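Local coordinates for protein signal recognition particle subunit srp14 (Schizosaccharomyces pombe, PDB 2W9J) that binds 7S RNA as part of the fungal signal recognition particle, which probably targets secretory and membrane proteins to the endoplasmic reticulum during translation, at residues Leu3-Phe8 with Ile58-Glu63. Sequence-based numbering, arbitrary orientation.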
loop_
_atom_site.group_PDB
_atom_site.type_symbol
_atom_site.label_atom_id
_atom_site.label_comp_id
_atom_site.label_asym_id
_atom_site.label_seq_id
_atom_site.Cartn_x
_atom_site.Cartn_y
_atom_site.Cartn_z
ATOM N N LEU A 3 7.635 4.227 3.768
ATOM C CA LEU A 3 8.053 4.142 2.380
ATOM C C LEU A 3 7.346 5.197 1.541
ATOM O O LEU A 3 6.241 5.643 1.884
ATOM C CB LEU A 3 7.728 2.756 1.804
ATOM C CG LEU A 3 8.209 1.493 2.526
ATOM C CD1 LEU A 3 7.339 0.290 2.147
ATOM C CD2 LEU A 3 9.676 1.215 2.248
ATOM N N SER A 4 7.982 5.582 0.438
ATOM C CA SER A 4 7.310 6.374 -0.578
ATOM C C SER A 4 6.222 5.515 -1.208
ATOM O O SER A 4 6.284 4.287 -1.155
ATOM C CB SER A 4 8.299 6.842 -1.652
ATOM O OG SER A 4 8.871 5.741 -2.343
ATOM N N ASN A 5 5.224 6.175 -1.787
ATOM C CA ASN A 5 4.150 5.514 -2.500
ATOM C C ASN A 5 4.651 4.508 -3.539
ATOM O O ASN A 5 4.178 3.369 -3.578
ATOM C CB ASN A 5 3.248 6.555 -3.157
ATOM C CG ASN A 5 2.694 7.558 -2.159
ATOM O OD1 ASN A 5 2.994 7.486 -0.964
ATOM N ND2 ASN A 5 1.880 8.502 -2.644
ATOM N N GLU A 6 5.610 4.916 -4.363
ATOM C CA GLU A 6 6.112 4.056 -5.430
ATOM C C GLU A 6 6.831 2.826 -4.870
ATOM O O GLU A 6 6.721 1.742 -5.419
ATOM C CB GLU A 6 6.959 4.852 -6.444
ATOM C CG GLU A 6 6.101 5.829 -7.300
ATOM C CD GLU A 6 6.889 6.715 -8.301
ATOM O OE1 GLU A 6 8.119 6.922 -8.136
ATOM O OE2 GLU A 6 6.256 7.224 -9.265
ATOM N N GLU A 7 7.529 2.977 -3.754
ATOM C CA GLU A 7 8.146 1.823 -3.087
ATOM C C GLU A 7 7.128 0.919 -2.358
ATOM O O GLU A 7 7.291 -0.298 -2.338
ATOM C CB GLU A 7 9.270 2.268 -2.138
ATOM C CG GLU A 7 10.200 1.144 -1.678
ATOM C CD GLU A 7 10.796 0.347 -2.845
ATOM O OE1 GLU A 7 11.359 0.975 -3.774
ATOM O OE2 GLU A 7 10.702 -0.909 -2.836
ATOM N N PHE A 8 6.089 1.513 -1.771
ATOM C CA PHE A 8 5.039 0.753 -1.080
ATOM C C PHE A 8 4.333 -0.182 -2.045
ATOM O O PHE A 8 4.085 -1.340 -1.727
ATOM C CB PHE A 8 4.024 1.712 -0.469
ATOM C CG PHE A 8 2.845 1.038 0.195
ATOM C CD1 PHE A 8 2.871 0.746 1.555
ATOM C CD2 PHE A 8 1.692 0.758 -0.515
ATOM C CE1 PHE A 8 1.788 0.147 2.176
ATOM C CE2 PHE A 8 0.603 0.160 0.108
ATOM C CZ PHE A 8 0.651 -0.138 1.449
ATOM N N ILE A 58 4.016 -2.927 5.939
ATOM C CA ILE A 58 4.590 -1.840 5.118
ATOM C C ILE A 58 3.720 -0.572 5.184
ATOM O O ILE A 58 2.511 -0.655 5.378
ATOM C CB ILE A 58 4.848 -2.266 3.650
ATOM C CG1 ILE A 58 3.618 -2.970 3.055
ATOM C CG2 ILE A 58 6.105 -3.149 3.566
ATOM C CD1 ILE A 58 3.629 -3.064 1.558
ATOM N N SER A 59 4.338 0.597 5.045
ATOM C CA SER A 59 3.654 1.865 5.324
ATOM C C SER A 59 3.964 2.914 4.297
ATOM O O SER A 59 5.082 2.968 3.781
ATOM C CB SER A 59 4.125 2.442 6.640
ATOM O OG SER A 59 3.783 1.607 7.712
ATOM N N THR A 60 2.983 3.775 4.041
ATOM C CA THR A 60 3.196 4.964 3.229
ATOM C C THR A 60 2.180 6.049 3.572
ATOM O O THR A 60 1.084 5.755 4.071
ATOM C CB THR A 60 3.187 4.631 1.712
ATOM O OG1 THR A 60 3.771 5.713 0.982
ATOM C CG2 THR A 60 1.784 4.334 1.189
ATOM N N VAL A 61 2.552 7.306 3.351
ATOM C CA VAL A 61 1.609 8.397 3.548
ATOM C C VAL A 61 1.157 8.923 2.198
ATOM O O VAL A 61 1.966 9.413 1.397
ATOM C CB VAL A 61 2.181 9.539 4.401
ATOM C CG1 VAL A 61 1.191 10.688 4.468
ATOM C CG2 VAL A 61 2.494 9.046 5.809
ATOM N N VAL A 62 -0.147 8.811 1.960
ATOM C CA VAL A 62 -0.742 9.260 0.714
ATOM C C VAL A 62 -1.428 10.611 0.887
ATOM O O VAL A 62 -2.356 10.755 1.684
ATOM C CB VAL A 62 -1.728 8.217 0.141
ATOM C CG1 VAL A 62 -2.164 8.630 -1.250
ATOM C CG2 VAL A 62 -1.074 6.831 0.099
ATOM N N GLU A 63 -0.961 11.592 0.121
ATOM C CA GLU A 63 -1.513 12.942 0.161
ATOM C C GLU A 63 -2.837 12.995 -0.590
ATOM O O GLU A 63 -2.972 12.357 -1.632
ATOM C CB GLU A 63 -0.508 13.943 -0.415
ATOM C CG GLU A 63 0.823 13.969 0.360
ATOM C CD GLU A 63 1.401 15.376 0.492
ATOM O OE1 GLU A 63 1.129 16.232 -0.381
ATOM O OE2 GLU A 63 2.131 15.632 1.472
#
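The ring of Phe-8 stands between the side chains of Ile-58 and Thr-60. CD1 of Ile-58 lies over one face, 4.1 Å from the ring centroid. CG2 of Thr-60 lies over the opposite face, 3.9 Å from the Phe-8 centroid. Both are CH-pi contacts, and both methyls are offset toward the rim. At the ring edge, in plane, sit Ile-58 O and Ser-59 N, so the ring points at the strand backbone. CE1 of Phe-8 comes 3.4 Å from Ile-58 O. CG of Phe-8 is anti to the backbone N (chi1 176°), which sends the ring from the first turn of helix 5-17 up to strand 57-63. Leu-3 CD1 packs against Ile-58 CB at 3.9 Å; the two side chains meet at a slant.

The polar contacts lie beside this apolar patch. Leu-3 N donates to Ser-59 O at 2.8 Å, a backbone bond. Thr-60 OG1, anti to its own N (chi1 -163°), donates to Leu-3 O at 2.6 Å from above the carbonyl plane. The same torsion leaves CG2 for the ring. Ser-4 is the N-cap of the helix, and its OG accepts a weak bond from Glu-7 N.

Phe-8 also touches Ala-50 of strand 45-51 and Phe-70 of helix 67-76. It thus joins the N-terminal helix to the antiparallel sheet and to helix 67-76, two helices packed on one sheet as in the SRP9/14 family. With Phe-8 reduced to an alanine, a gap would probably open between Ile-58 and Thr-60, and both methyls would lose their aromatic partner. The chemistry implies that Thr-60 links the apolar and polar parts of the contact: its methyl packs on the ring that seats the helix, and its hydroxyl holds Leu-3 O in the segment leading into it.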